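Long-range contacts in 70 KDA protein (Xanthomonas sp., PDB 4B2N), which cleaves rubber oxidatively as a processive dioxygenase carrying two covalently bound c-type haems: residues E135-L143 / T542-G552; L240-S248 / P616-M627. All blocks are in the same frame, centred on the assembly; numbering follows the deposited sequence.

Contact 1: E135-L143 / T542-G552; sequences EQVSKRYGL and TAAGIGGKNAG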
ATOM      1  N   GLU A 135     -25.274  -3.379  -0.439  1.00 17.05           N
ATOM      2  CA  GLU A 135     -24.471  -4.477   0.064  1.00 16.31           C
ATOM      3  C   GLU A 135     -23.762  -5.279  -1.027  1.00 16.68           C
ATOM      4  O   GLU A 135     -22.631  -5.712  -0.840  1.00 15.29           O
ATOM      5  CB  GLU A 135     -25.329  -5.417   0.907  1.00 19.18           C
ATOM      6  CG  GLU A 135     -24.545  -6.640   1.407  1.00 21.53           C
ATOM      7  CD  GLU A 135     -25.356  -7.460   2.423  1.00 25.25           C
ATOM      8  OE1 GLU A 135     -26.377  -8.080   2.069  1.00 23.80           O
ATOM      9  OE2 GLU A 135     -25.012  -7.409   3.599  1.00 27.26           O
ATOM     10  N   GLN A 136     -24.460  -5.584  -2.126  1.00 14.45           N
ATOM     11  CA  GLN A 136     -23.838  -6.287  -3.234  1.00 15.57           C
ATOM     12  C   GLN A 136     -22.626  -5.553  -3.821  1.00 15.33           C
ATOM     13  O   GLN A 136     -21.653  -6.201  -4.243  1.00 13.82           O
ATOM     14  CB  GLN A 136     -24.881  -6.581  -4.355  1.00 16.07           C
ATOM     15  CG  GLN A 136     -25.849  -7.680  -3.870  1.00 16.60           C
ATOM     16  CD  GLN A 136     -26.590  -8.337  -5.026  1.00 17.93           C
ATOM     17  OE1 GLN A 136     -27.843  -8.348  -5.090  1.00 18.32           O
ATOM     18  NE2 GLN A 136     -25.826  -8.929  -5.909  1.00 16.30           N
ATOM     19  N   VAL A 137     -22.689  -4.208  -3.822  1.00 14.14           N
ATOM     20  CA  VAL A 137     -21.516  -3.464  -4.264  1.00 15.13           C
ATOM     21  C   VAL A 137     -20.301  -3.834  -3.422  1.00 14.52           C
ATOM     22  O   VAL A 137     -19.249  -4.119  -3.991  1.00 14.60           O
ATOM     23  CB  VAL A 137     -21.703  -1.951  -4.280  1.00 15.58           C
ATOM     24  CG1 VAL A 137     -20.391  -1.221  -4.627  1.00 14.50           C
ATOM     25  CG2 VAL A 137     -22.810  -1.604  -5.257  1.00 15.76           C
ATOM     26  N   SER A 138     -20.455  -3.793  -2.106  1.00 14.55           N
ATOM     27  CA  SER A 138     -19.377  -4.128  -1.132  1.00 14.37           C
ATOM     28  C   SER A 138     -18.914  -5.525  -1.368  1.00 13.73           C
ATOM     29  O   SER A 138     -17.719  -5.779  -1.401  1.00 14.24           O
ATOM     30  CB  SER A 138     -19.905  -4.012   0.315  1.00 15.24           C
ATOM     31  OG  SER A 138     -19.701  -2.634   0.722  1.00 20.40           O
ATOM     32  N   LYS A 139     -19.861  -6.447  -1.480  1.00 13.91           N
ATOM     33  CA  LYS A 139     -19.487  -7.852  -1.648  1.00 13.86           C
ATOM     34  C   LYS A 139     -18.686  -8.090  -2.942  1.00 14.35           C
ATOM     35  O   LYS A 139     -17.619  -8.678  -2.914  1.00 12.75           O
ATOM     36  CB  LYS A 139     -20.733  -8.743  -1.665  1.00 14.27           C
ATOM     37  CG  LYS A 139     -21.306  -9.064  -0.293  1.00 15.39           C
ATOM     38  CD  LYS A 139     -22.705  -9.663  -0.523  1.00 17.38           C
ATOM     39  CE  LYS A 139     -23.333 -10.099   0.738  1.00 21.27           C
ATOM     40  NZ  LYS A 139     -24.502 -10.905   0.267  1.00 23.71           N
ATOM     41  N   ARG A 140     -19.214  -7.577  -4.069  1.00 13.94           N
ATOM     42  CA  ARG A 140     -18.622  -7.824  -5.388  1.00 13.62           C
ATOM     43  C   ARG A 140     -17.218  -7.251  -5.461  1.00 13.52           C
ATOM     44  O   ARG A 140     -16.279  -7.881  -5.973  1.00 13.84           O
ATOM     45  CB  ARG A 140     -19.469  -7.151  -6.487  1.00 13.07           C
ATOM     46  CG  ARG A 140     -18.962  -7.482  -7.906  1.00 14.05           C
ATOM     47  CD  ARG A 140     -19.966  -6.892  -8.860  1.00 14.40           C
ATOM     48  NE  ARG A 140     -19.533  -7.003 -10.237  1.00 14.97           N
ATOM     49  CZ  ARG A 140     -19.845  -8.037 -11.021  1.00 15.15           C
ATOM     50  NH1 ARG A 140     -20.569  -9.044 -10.499  1.00 14.68           N
ATOM     51  NH2 ARG A 140     -19.436  -8.063 -12.293  1.00 13.47           N
ATOM     52  N   TYR A 141     -17.037  -6.064  -4.908  1.00 13.43           N
ATOM     53  CA  TYR A 141     -15.788  -5.377  -5.190  1.00 13.02           C
ATOM     54  C   TYR A 141     -14.788  -5.546  -4.051  1.00 13.36           C
ATOM     55  O   TYR A 141     -13.662  -5.033  -4.155  1.00 14.72           O
ATOM     56  CB  TYR A 141     -16.042  -3.897  -5.474  1.00 13.83           C
ATOM     57  CG  TYR A 141     -16.864  -3.687  -6.725  1.00 15.18           C
ATOM     58  CD1 TYR A 141     -16.467  -4.262  -7.966  1.00 14.38           C
ATOM     59  CD2 TYR A 141     -18.032  -2.941  -6.685  1.00 15.31           C
ATOM     60  CE1 TYR A 141     -17.282  -4.115  -9.108  1.00 16.26           C
ATOM     61  CE2 TYR A 141     -18.806  -2.772  -7.819  1.00 15.72           C
ATOM     62  CZ  TYR A 141     -18.421  -3.310  -9.019  1.00 16.32           C
ATOM     63  OH  TYR A 141     -19.283  -3.109 -10.094  1.00 17.10           O
ATOM     64  N   GLY A 142     -15.190  -6.230  -2.991  1.00 13.06           N
ATOM     65  CA  GLY A 142     -14.356  -6.429  -1.817  1.00 12.50           C
ATOM     66  C   GLY A 142     -14.132  -5.154  -1.027  1.00 13.33           C
ATOM     67  O   GLY A 142     -13.030  -4.923  -0.506  1.00 13.92           O
ATOM     68  N   LEU A 143     -15.198  -4.400  -0.847  1.00 12.73           N
ATOM     69  CA  LEU A 143     -15.196  -3.133  -0.073  1.00 13.20           C
ATOM     70  C   LEU A 143     -16.096  -3.317   1.181  1.00 13.58           C
ATOM     71  O   LEU A 143     -16.448  -4.486   1.529  1.00 14.09           O
ATOM     72  CB  LEU A 143     -15.718  -1.978  -0.980  1.00 12.77           C
ATOM     73  CG  LEU A 143     -14.890  -1.852  -2.258  1.00 12.36           C
ATOM     74  CD1 LEU A 143     -15.471  -0.754  -3.141  1.00 13.18           C
ATOM     75  CD2 LEU A 143     -13.402  -1.578  -1.929  1.00 13.00           C
ATOM     76  N   THR A 542     -19.352 -14.861   2.033  1.00 19.83           N
ATOM     77  CA  THR A 542     -20.678 -14.406   2.276  1.00 20.48           C
ATOM     78  C   THR A 542     -21.651 -15.155   1.330  1.00 22.46           C
ATOM     79  O   THR A 542     -21.192 -15.746   0.361  1.00 23.10           O
ATOM     80  CB  THR A 542     -20.520 -12.954   1.790  1.00 22.07           C
ATOM     81  OG1 THR A 542     -20.310 -12.104   2.915  1.00 26.23           O
ATOM     82  CG2 THR A 542     -21.576 -12.514   0.897  1.00 21.73           C
ATOM     83  N   ALA A 543     -22.981 -15.100   1.577  1.00 21.22           N
ATOM     84  CA  ALA A 543     -23.988 -15.614   0.632  1.00 22.95           C
ATOM     85  C   ALA A 543     -24.059 -14.665  -0.566  1.00 21.06           C
ATOM     86  O   ALA A 543     -23.709 -13.515  -0.438  1.00 20.30           O
ATOM     87  CB  ALA A 543     -25.364 -15.651   1.301  1.00 23.16           C
ATOM     88  N   ALA A 544     -24.491 -15.153  -1.723  1.00 20.83           N
ATOM     89  CA  ALA A 544     -24.712 -14.347  -2.888  1.00 19.69           C
ATOM     90  C   ALA A 544     -25.861 -13.383  -2.545  1.00 19.17           C
ATOM     91  O   ALA A 544     -26.611 -13.579  -1.572  1.00 20.49           O
ATOM     92  CB  ALA A 544     -25.090 -15.261  -4.079  1.00 19.73           C
ATOM     93  N   GLY A 545     -26.007 -12.299  -3.291  1.00 18.21           N
ATOM     94  CA  GLY A 545     -27.108 -11.395  -3.018  1.00 17.73           C
ATOM     95  C   GLY A 545     -28.320 -11.771  -3.898  1.00 18.46           C
ATOM     96  O   GLY A 545     -28.322 -12.793  -4.573  1.00 19.76           O
ATOM     97  N   ILE A 546     -29.368 -10.952  -3.837  1.00 17.43           N
ATOM     98  CA  ILE A 546     -30.579 -11.095  -4.712  1.00 17.30           C
ATOM     99  C   ILE A 546     -30.210 -10.979  -6.158  1.00 18.02           C
ATOM    100  O   ILE A 546     -29.636  -9.959  -6.616  1.00 18.34           O
ATOM    101  CB  ILE A 546     -31.619 -10.060  -4.378  1.00 17.57           C
ATOM    102  CG1 ILE A 546     -32.139 -10.375  -2.964  1.00 18.54           C
ATOM    103  CG2 ILE A 546     -32.781 -10.099  -5.385  1.00 16.23           C
ATOM    104  CD1 ILE A 546     -32.922  -9.223  -2.397  1.00 20.83           C
ATOM    105  N   GLY A 547     -30.574 -12.000  -6.920  1.00 17.81           N
ATOM    106  CA  GLY A 547     -30.026 -12.161  -8.279  1.00 17.05           C
ATOM    107  C   GLY A 547     -29.064 -13.358  -8.358  1.00 17.89           C
ATOM    108  O   GLY A 547     -28.699 -13.828  -9.473  1.00 16.27           O
ATOM    109  N   GLY A 548     -28.609 -13.832  -7.206  1.00 18.82           N
ATOM    110  CA  GLY A 548     -27.802 -15.046  -7.231  1.00 17.76           C
ATOM    111  C   GLY A 548     -26.321 -14.877  -7.490  1.00 18.80           C
ATOM    112  O   GLY A 548     -25.616 -15.867  -7.643  1.00 17.04           O
ATOM    113  N   LYS A 549     -25.846 -13.625  -7.581  1.00 17.77           N
ATOM    114  CA  LYS A 549     -24.429 -13.379  -7.733  1.00 17.31           C
ATOM    115  C   LYS A 549     -23.896 -12.508  -6.586  1.00 16.97           C
ATOM    116  O   LYS A 549     -24.631 -12.159  -5.673  1.00 15.72           O
ATOM    117  CB  LYS A 549     -24.131 -12.701  -9.083  1.00 18.55           C
ATOM    118  CG  LYS A 549     -24.799 -13.397 -10.282  1.00 17.71           C
ATOM    119  CD  LYS A 549     -24.357 -12.737 -11.581  1.00 21.56           C
ATOM    120  CE  LYS A 549     -25.194 -13.238 -12.772  1.00 22.77           C
ATOM    121  NZ  LYS A 549     -24.737 -12.511 -13.989  1.00 22.72           N
ATOM    122  N   ASN A 550     -22.614 -12.186  -6.653  1.00 16.71           N
ATOM    123  CA  ASN A 550     -21.930 -11.306  -5.659  1.00 16.29           C
ATOM    124  C   ASN A 550     -21.792 -11.851  -4.265  1.00 16.42           C
ATOM    125  O   ASN A 550     -21.945 -11.123  -3.280  1.00 17.93           O
ATOM    126  CB  ASN A 550     -22.583  -9.931  -5.647  1.00 15.62           C
ATOM    127  CG  ASN A 550     -22.512  -9.290  -7.050  1.00 16.41           C
ATOM    128  OD1 ASN A 550     -21.546  -9.502  -7.738  1.00 15.77           O
ATOM    129  ND2 ASN A 550     -23.502  -8.559  -7.441  1.00 16.09           N
ATOM    130  N   ALA A 551     -21.433 -13.117  -4.126  1.00 15.83           N
ATOM    131  CA  ALA A 551     -20.881 -13.503  -2.859  1.00 16.93           C
ATOM    132  C   ALA A 551     -19.561 -12.751  -2.648  1.00 17.04           C
ATOM    133  O   ALA A 551     -18.850 -12.504  -3.595  1.00 18.74           O
ATOM    134  CB  ALA A 551     -20.566 -15.003  -2.896  1.00 18.63           C
ATOM    135  N   GLY A 552     -19.211 -12.446  -1.414  1.00 17.13           N
ATOM    136  CA  GLY A 552     -18.074 -11.622  -1.152  1.00 16.86           C
ATOM    137  C   GLY A 552     -17.239 -12.407  -0.168  1.00 17.60           C
ATOM    138  O   GLY A 552     -17.563 -13.593   0.198  1.00 19.76           O
TER
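K139 and R140 show how neighbouring residues of one helix can hold two separate points of an irregular loop. R140 ends on the side-chain oxygen of N550: NH1 donates to OD1 over 3.0 Å, nearly straight at 163°. The oxygen receives it on a lone pair and lies in the guanidinium plane, while the amide plane of N550 stands almost perpendicular to that plane. R140 CG sits anti to the backbone N (chi1 -175°), and the chain continues extended, which lays CB, CG and CD beside the same oxygen, CG at 3.3 Å from N550 OD1. K139 reaches the other way along the loop. Its extended chain passes the backbone of N550, CB standing 3.1 Å from N550 O, and NZ then donates to A543 O over 2.8 Å, tilted from the carbonyl plane. Beside N550, Q136 lays its CG against the backbone of G545, 4.0 Å from G545 CA.

The partner surfaces are the last turns of helix 133-141, closed by a Schellman motif at G142, and a loop that keeps its shape through its own backbone bonds. T542 N binds G552 O at 2.9 Å and G545 N binds K549 O at 2.8 Å, with a type II turn from G545 to G548 at the tip. E135, one turn back, lends K139 NZ a long salt bridge. Further out, D224 on helix 218-226 pairs with R140 NE and also accepts from Y141 OH, so the arginine is held at NE as well as at NH1; K549 NZ is tied to W124 O.

Contact 2: L240-S248 / P616-M627; sequences LPWSTGRGS and PPITDQQIKSRM
Helix 620-626 begins with a capping box and ends with R626, whose side chain enters the loop 240-248 close to a haem pocket. The box pairs T619 and Q622: Q622 N donates to T619 OG1, and T619 N donates back to Q622 OE1. At the far end, R626 grips a single carbonyl oxygen end-on, NH1 and NH2 each lying 2.9 Å from S243 O and both coming from the same face of that carbonyl's plane. The two bonds are equally bent, 137° at the hydrogens. Both faces of the guanidinium are met: T244 O sits 3.5 Å above one, toward its rim, while I618 CD1 lies over the centre of the other, 3.7 Å from the plane. The same methyl also touches the indole of W242, 3.5 Å from CZ2. P616 joins it there, its CG 3.7 Å from W242 CZ2, and W242 NE1 is bonded to D594 O.

S243 is itself braced, because its OG, set between the backbone N and the carbonyl carbon (chi1 60°), donates to G245 O at 2.8 Å. A water bridges R246 N and R626 O. Further on, M627 lies alongside R246, pointing the same way, with CG 3.5 Å from R246 NE and CE over one guanidinium face; R246 NH1 donates to A215 O. P241, earlier in the loop, touches heme c, and the side chain of S243 is about 8 Å from that haem.

The two nitrogens that hold S243 O also form salt bridges, R626 NH1 with D217 and NH2 with D594. Two carboxylates around one buried guanidinium would be expected to stabilise its positive charge, while these salt bridges and the paired bonds to S243 O fix its orientation.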
ATOM      1  N   LEU A 240      -6.014   3.338 -14.392  0.50 17.67           N
ATOM      2  CA  LEU A 240      -6.534   2.872 -13.099  0.50 17.34           C
ATOM      3  C   LEU A 240      -5.977   1.478 -12.918  0.50 17.58           C
ATOM      4  O   LEU A 240      -5.579   0.850 -13.884  0.50 17.10           O
ATOM      5  CB  LEU A 240      -8.060   2.949 -13.009  0.50 18.60           C
ATOM      6  CG  LEU A 240      -8.844   1.841 -13.693  0.50 17.51           C
ATOM      7  CD1 LEU A 240     -10.316   2.059 -13.878  0.50 17.56           C
ATOM      8  CD2 LEU A 240      -8.215   1.801 -15.019  0.50 19.27           C
ATOM      9  N   PRO A 241      -5.863   1.026 -11.673  1.00 16.84           N
ATOM     10  CA  PRO A 241      -5.150  -0.224 -11.430  1.00 15.87           C
ATOM     11  C   PRO A 241      -6.007  -1.436 -11.772  1.00 16.70           C
ATOM     12  O   PRO A 241      -7.224  -1.300 -11.928  1.00 16.77           O
ATOM     13  CB  PRO A 241      -4.820  -0.198  -9.933  1.00 16.63           C
ATOM     14  CG  PRO A 241      -5.553   0.934  -9.350  1.00 17.62           C
ATOM     15  CD  PRO A 241      -6.322   1.691 -10.436  1.00 16.96           C
ATOM     16  N   TRP A 242      -5.349  -2.599 -11.950  1.00 15.43           N
ATOM     17  CA  TRP A 242      -6.079  -3.856 -12.248  1.00 14.93           C
ATOM     18  C   TRP A 242      -5.645  -4.846 -11.223  1.00 14.88           C
ATOM     19  O   TRP A 242      -4.792  -4.514 -10.374  1.00 13.15           O
ATOM     20  CB  TRP A 242      -5.692  -4.274 -13.666  1.00 15.26           C
ATOM     21  CG  TRP A 242      -6.565  -5.357 -14.270  1.00 15.49           C
ATOM     22  CD1 TRP A 242      -6.282  -6.717 -14.296  1.00 16.03           C
ATOM     23  CD2 TRP A 242      -7.845  -5.195 -15.006  1.00 15.68           C
ATOM     24  NE1 TRP A 242      -7.289  -7.400 -14.955  1.00 16.63           N
ATOM     25  CE2 TRP A 242      -8.261  -6.540 -15.402  1.00 16.94           C
ATOM     26  CE3 TRP A 242      -8.647  -4.112 -15.350  1.00 16.38           C
ATOM     27  CZ2 TRP A 242      -9.421  -6.771 -16.160  1.00 17.24           C
ATOM     28  CZ3 TRP A 242      -9.830  -4.337 -16.103  1.00 15.80           C
ATOM     29  CH2 TRP A 242     -10.202  -5.632 -16.490  1.00 16.27           C
ATOM     30  N   SER A 243      -6.196  -6.066 -11.238  1.00 13.92           N
ATOM     31  CA  SER A 243      -5.657  -7.039 -10.335  1.00 15.02           C
ATOM     32  C   SER A 243      -5.884  -8.397 -10.958  1.00 16.02           C
ATOM     33  O   SER A 243      -6.736  -8.554 -11.871  1.00 16.58           O
ATOM     34  CB  SER A 243      -6.351  -6.956  -8.971  1.00 13.92           C
ATOM     35  OG  SER A 243      -7.738  -7.187  -9.097  1.00 16.32           O
ATOM     36  N   THR A 244      -5.162  -9.361 -10.436  1.00 16.55           N
ATOM     37  CA  THR A 244      -5.378 -10.707 -10.813  1.00 17.67           C
ATOM     38  C   THR A 244      -6.408 -11.377  -9.956  1.00 18.32           C
ATOM     39  O   THR A 244      -6.984 -12.426 -10.370  1.00 18.30           O
ATOM     40  CB  THR A 244      -4.092 -11.547 -10.854  1.00 19.39           C
ATOM     41  OG1 THR A 244      -3.515 -11.625  -9.560  1.00 19.06           O
ATOM     42  CG2 THR A 244      -3.074 -10.915 -11.798  1.00 19.56           C
ATOM     43  N   GLY A 245      -6.720 -10.754  -8.811  1.00 16.85           N
ATOM     44  CA  GLY A 245      -7.654 -11.349  -7.864  1.00 16.71           C
ATOM     45  C   GLY A 245      -8.007 -10.323  -6.817  1.00 17.04           C
ATOM     46  O   GLY A 245      -8.171  -9.129  -7.157  1.00 18.06           O
ATOM     47  N   ARG A 246      -8.061 -10.737  -5.560  1.00 16.36           N
ATOM     48  CA  ARG A 246      -8.498  -9.849  -4.462  1.00 15.76           C
ATOM     49  C   ARG A 246      -7.395  -9.581  -3.464  1.00 16.07           C
ATOM     50  O   ARG A 246      -6.657 -10.490  -3.170  1.00 16.64           O
ATOM     51  CB  ARG A 246      -9.680 -10.502  -3.757  1.00 16.22           C
ATOM     52  CG  ARG A 246     -10.956 -10.261  -4.528  1.00 15.28           C
ATOM     53  CD  ARG A 246     -11.997 -11.158  -3.910  1.00 15.97           C
ATOM     54  NE  ARG A 246     -13.387 -10.977  -4.392  1.00 14.95           N
ATOM     55  CZ  ARG A 246     -14.340 -10.411  -3.646  1.00 15.99           C
ATOM     56  NH1 ARG A 246     -13.998  -9.784  -2.507  1.00 14.43           N
ATOM     57  NH2 ARG A 246     -15.643 -10.389  -4.062  1.00 14.22           N
ATOM     58  N   GLY A 247      -7.285  -8.334  -2.971  1.00 15.33           N
ATOM     59  CA  GLY A 247      -6.394  -8.046  -1.814  1.00 14.78           C
ATOM     60  C   GLY A 247      -4.987  -7.685  -2.199  1.00 14.61           C
ATOM     61  O   GLY A 247      -4.104  -7.414  -1.335  1.00 13.62           O
ATOM     62  N   SER A 248      -4.740  -7.678  -3.502  1.00 14.91           N
ATOM     63  CA  SER A 248      -3.489  -7.109  -4.033  1.00 14.92           C
ATOM     64  C   SER A 248      -3.798  -6.560  -5.409  1.00 16.25           C
ATOM     65  O   SER A 248      -4.839  -6.937  -6.016  1.00 15.32           O
ATOM     66  CB  SER A 248      -2.359  -8.167  -4.036  1.00 14.77           C
ATOM     67  OG  SER A 248      -2.739  -9.256  -4.882  1.00 17.03           O
ATOM     68  N   PRO A 616     -10.965  -6.443 -20.596  1.00 19.32           N
ATOM     69  CA  PRO A 616     -11.866  -7.581 -20.840  1.00 20.61           C
ATOM     70  C   PRO A 616     -13.075  -7.482 -19.859  1.00 22.36           C
ATOM     71  O   PRO A 616     -12.854  -7.149 -18.693  1.00 22.60           O
ATOM     72  CB  PRO A 616     -11.005  -8.797 -20.469  1.00 19.50           C
ATOM     73  CG  PRO A 616      -9.967  -8.248 -19.563  1.00 18.81           C
ATOM     74  CD  PRO A 616      -9.679  -6.841 -20.017  1.00 19.26           C
ATOM     75  N   PRO A 617     -14.303  -7.796 -20.316  1.00 21.62           N
ATOM     76  CA  PRO A 617     -15.364  -7.987 -19.382  1.00 22.62           C
ATOM     77  C   PRO A 617     -15.028  -9.229 -18.525  1.00 24.60           C
ATOM     78  O   PRO A 617     -14.906 -10.327 -19.040  1.00 30.73           O
ATOM     79  CB  PRO A 617     -16.600  -8.187 -20.290  1.00 23.55           C
ATOM     80  CG  PRO A 617     -16.072  -8.797 -21.565  1.00 26.75           C
ATOM     81  CD  PRO A 617     -14.705  -8.122 -21.710  1.00 24.78           C
ATOM     82  N   ILE A 618     -14.862  -9.049 -17.223  1.00 23.14           N
ATOM     83  CA  ILE A 618     -14.495 -10.188 -16.377  1.00 20.78           C
ATOM     84  C   ILE A 618     -15.735 -11.063 -16.121  1.00 22.30           C
ATOM     85  O   ILE A 618     -16.747 -10.555 -15.676  1.00 22.22           O
ATOM     86  CB  ILE A 618     -13.851  -9.702 -15.075  1.00 19.77           C
ATOM     87  CG1 ILE A 618     -12.527  -9.003 -15.392  1.00 18.31           C
ATOM     88  CG2 ILE A 618     -13.674 -10.897 -14.156  1.00 20.46           C
ATOM     89  CD1 ILE A 618     -11.771  -8.504 -14.172  1.00 17.44           C
ATOM     90  N   THR A 619     -15.673 -12.359 -16.436  1.00 20.43           N
ATOM     91  CA  THR A 619     -16.861 -13.246 -16.401  1.00 20.50           C
ATOM     92  C   THR A 619     -17.122 -13.810 -15.022  1.00 20.68           C
ATOM     93  O   THR A 619     -16.267 -13.736 -14.177  1.00 20.29           O
ATOM     94  CB  THR A 619     -16.677 -14.450 -17.331  1.00 21.59           C
ATOM     95  OG1 THR A 619     -15.610 -15.274 -16.867  1.00 20.10           O
ATOM     96  CG2 THR A 619     -16.381 -13.982 -18.823  1.00 22.90           C
ATOM     97  N   ASP A 620     -18.282 -14.435 -14.818  1.00 22.59           N
ATOM     98  CA  ASP A 620     -18.609 -14.891 -13.490  1.00 21.70           C
ATOM     99  C   ASP A 620     -17.717 -16.081 -13.189  1.00 22.24           C
ATOM    100  O   ASP A 620     -17.434 -16.300 -12.050  1.00 21.15           O
ATOM    101  CB  ASP A 620     -20.081 -15.269 -13.377  1.00 22.79           C
ATOM    102  CG  ASP A 620     -21.015 -14.056 -13.505  1.00 23.27           C
ATOM    103  OD1 ASP A 620     -20.591 -12.934 -13.121  1.00 21.05           O
ATOM    104  OD2 ASP A 620     -22.157 -14.234 -14.004  1.00 23.78           O
ATOM    105  N   GLN A 621     -17.323 -16.863 -14.201  1.00 22.14           N
ATOM    106  CA  GLN A 621     -16.414 -17.985 -13.897  1.00 23.40           C
ATOM    107  C   GLN A 621     -15.017 -17.467 -13.470  1.00 21.73           C
ATOM    108  O   GLN A 621     -14.380 -18.022 -12.567  1.00 20.84           O
ATOM    109  CB  GLN A 621     -16.311 -19.028 -15.077  1.00 28.32           C
ATOM    110  CG  GLN A 621     -17.313 -20.238 -15.028  1.00 34.74           C
ATOM    111  CD  GLN A 621     -17.282 -21.212 -13.749  1.00 39.32           C
ATOM    112  OE1 GLN A 621     -16.206 -21.581 -13.207  1.00 39.46           O
ATOM    113  NE2 GLN A 621     -18.493 -21.657 -13.303  1.00 33.84           N
ATOM    114  N   GLN A 622     -14.571 -16.382 -14.085  1.00 18.20           N
ATOM    115  CA  GLN A 622     -13.292 -15.774 -13.666  1.00 18.39           C
ATOM    116  C   GLN A 622     -13.396 -15.210 -12.268  1.00 19.50           C
ATOM    117  O   GLN A 622     -12.427 -15.309 -11.468  1.00 20.04           O
ATOM    118  CB  GLN A 622     -12.846 -14.690 -14.678  1.00 19.52           C
ATOM    119  CG  GLN A 622     -12.423 -15.275 -16.036  1.00 20.10           C
ATOM    120  CD  GLN A 622     -12.533 -14.267 -17.202  1.00 22.10           C
ATOM    121  OE1 GLN A 622     -12.937 -13.106 -17.040  1.00 19.97           O
ATOM    122  NE2 GLN A 622     -12.141 -14.723 -18.402  1.00 22.18           N
ATOM    123  N   ILE A 623     -14.579 -14.685 -11.918  1.00 17.76           N
ATOM    124  CA  ILE A 623     -14.796 -14.115 -10.573  1.00 18.25           C
ATOM    125  C   ILE A 623     -14.574 -15.263  -9.573  1.00 19.86           C
ATOM    126  O   ILE A 623     -13.899 -15.076  -8.571  1.00 17.94           O
ATOM    127  CB  ILE A 623     -16.173 -13.428 -10.500  1.00 18.66           C
ATOM    128  CG1 ILE A 623     -16.101 -12.154 -11.305  1.00 17.80           C
ATOM    129  CG2 ILE A 623     -16.635 -13.132  -9.065  1.00 17.91           C
ATOM    130  CD1 ILE A 623     -17.473 -11.581 -11.533  1.00 17.85           C
ATOM    131  N   LYS A 624     -15.035 -16.476  -9.906  1.00 20.33           N
ATOM    132  CA  LYS A 624     -14.887 -17.581  -8.975  1.00 19.63           C
ATOM    133  C   LYS A 624     -13.435 -17.853  -8.707  1.00 19.66           C
ATOM    134  O   LYS A 624     -13.042 -18.112  -7.563  1.00 21.96           O
ATOM    135  CB  LYS A 624     -15.636 -18.875  -9.435  1.00 21.01           C
ATOM    136  CG  LYS A 624     -17.127 -18.766  -9.223  1.00 23.47           C
ATOM    137  CD  LYS A 624     -17.941 -20.004  -9.617  1.00 31.13           C
ATOM    138  CE  LYS A 624     -17.373 -21.258  -8.910  1.00 33.49           C
ATOM    139  NZ  LYS A 624     -18.294 -22.442  -9.128  1.00 42.62           N
ATOM    140  N   SER A 625     -12.611 -17.749  -9.716  1.00 18.29           N
ATOM    141  CA  SER A 625     -11.181 -17.959  -9.502  1.00 19.02           C
ATOM    142  C   SER A 625     -10.523 -16.792  -8.745  1.00 18.51           C
ATOM    143  O   SER A 625      -9.662 -17.007  -7.928  1.00 17.61           O
ATOM    144  CB  SER A 625     -10.545 -18.130 -10.867  1.00 20.02           C
ATOM    145  OG  SER A 625     -11.116 -19.271 -11.534  1.00 20.59           O
ATOM    146  N   ARG A 626     -10.923 -15.554  -9.024  1.00 17.93           N
ATOM    147  CA  ARG A 626     -10.373 -14.354  -8.309  1.00 17.88           C
ATOM    148  C   ARG A 626     -10.630 -14.403  -6.781  1.00 18.65           C
ATOM    149  O   ARG A 626      -9.921 -13.765  -5.993  1.00 19.20           O
ATOM    150  CB  ARG A 626     -11.019 -13.045  -8.831  1.00 17.68           C
ATOM    151  CG  ARG A 626     -10.798 -12.801 -10.309  1.00 17.51           C
ATOM    152  CD  ARG A 626     -11.415 -11.393 -10.687  1.00 21.28           C
ATOM    153  NE  ARG A 626     -10.493 -11.095 -11.681  1.00 24.27           N
ATOM    154  CZ  ARG A 626      -9.544 -10.210 -11.732  1.00 20.48           C
ATOM    155  NH1 ARG A 626      -9.446  -9.076 -10.967  1.00 18.33           N
ATOM    156  NH2 ARG A 626      -8.772 -10.451 -12.766  1.00 19.84           N
ATOM    157  N   MET A 627     -11.655 -15.157  -6.388  1.00 19.94           N
ATOM    158  CA  MET A 627     -12.040 -15.410  -4.982  1.00 19.83           C
ATOM    159  C   MET A 627     -11.281 -16.520  -4.283  1.00 19.31           C
ATOM    160  O   MET A 627     -11.693 -16.975  -3.205  1.00 18.33           O
ATOM    161  CB  MET A 627     -13.556 -15.627  -4.888  1.00 19.49           C
ATOM    162  CG  MET A 627     -14.180 -14.295  -5.222  1.00 19.01           C
ATOM    163  SD  MET A 627     -15.928 -14.158  -5.007  1.00 21.09           S
ATOM    164  CE  MET A 627     -16.070 -14.196  -3.281  1.00 17.52           C
TER
HETATM  165  O   HOH W   1      -7.266 -13.735  -5.109  1.00 21.44           O

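Overall arrangement
Chain order runs 135-143, 240-248, 542-552, 616-627, so the loop closed by contact 1 and the loop closed by contact 2 cross instead of nesting. Contact 1 brings helix 133-141 back to the loop after strand 536-538, 399 residues on; contact 2 joins the haem-side loop before helix 253-261 to helix 620-626 across 368 residues. Their centres lie about 14 Å apart, and they touch through a probable hydrogen bond, R246 NH2 to K139 O (2.9 Å), and a salt bridge, K549 NZ to D620 OD2 (3.1 Å). Contact 1 lies farther from the centre of the chain, whereas contact 2, the buried one, lies nearer the haem.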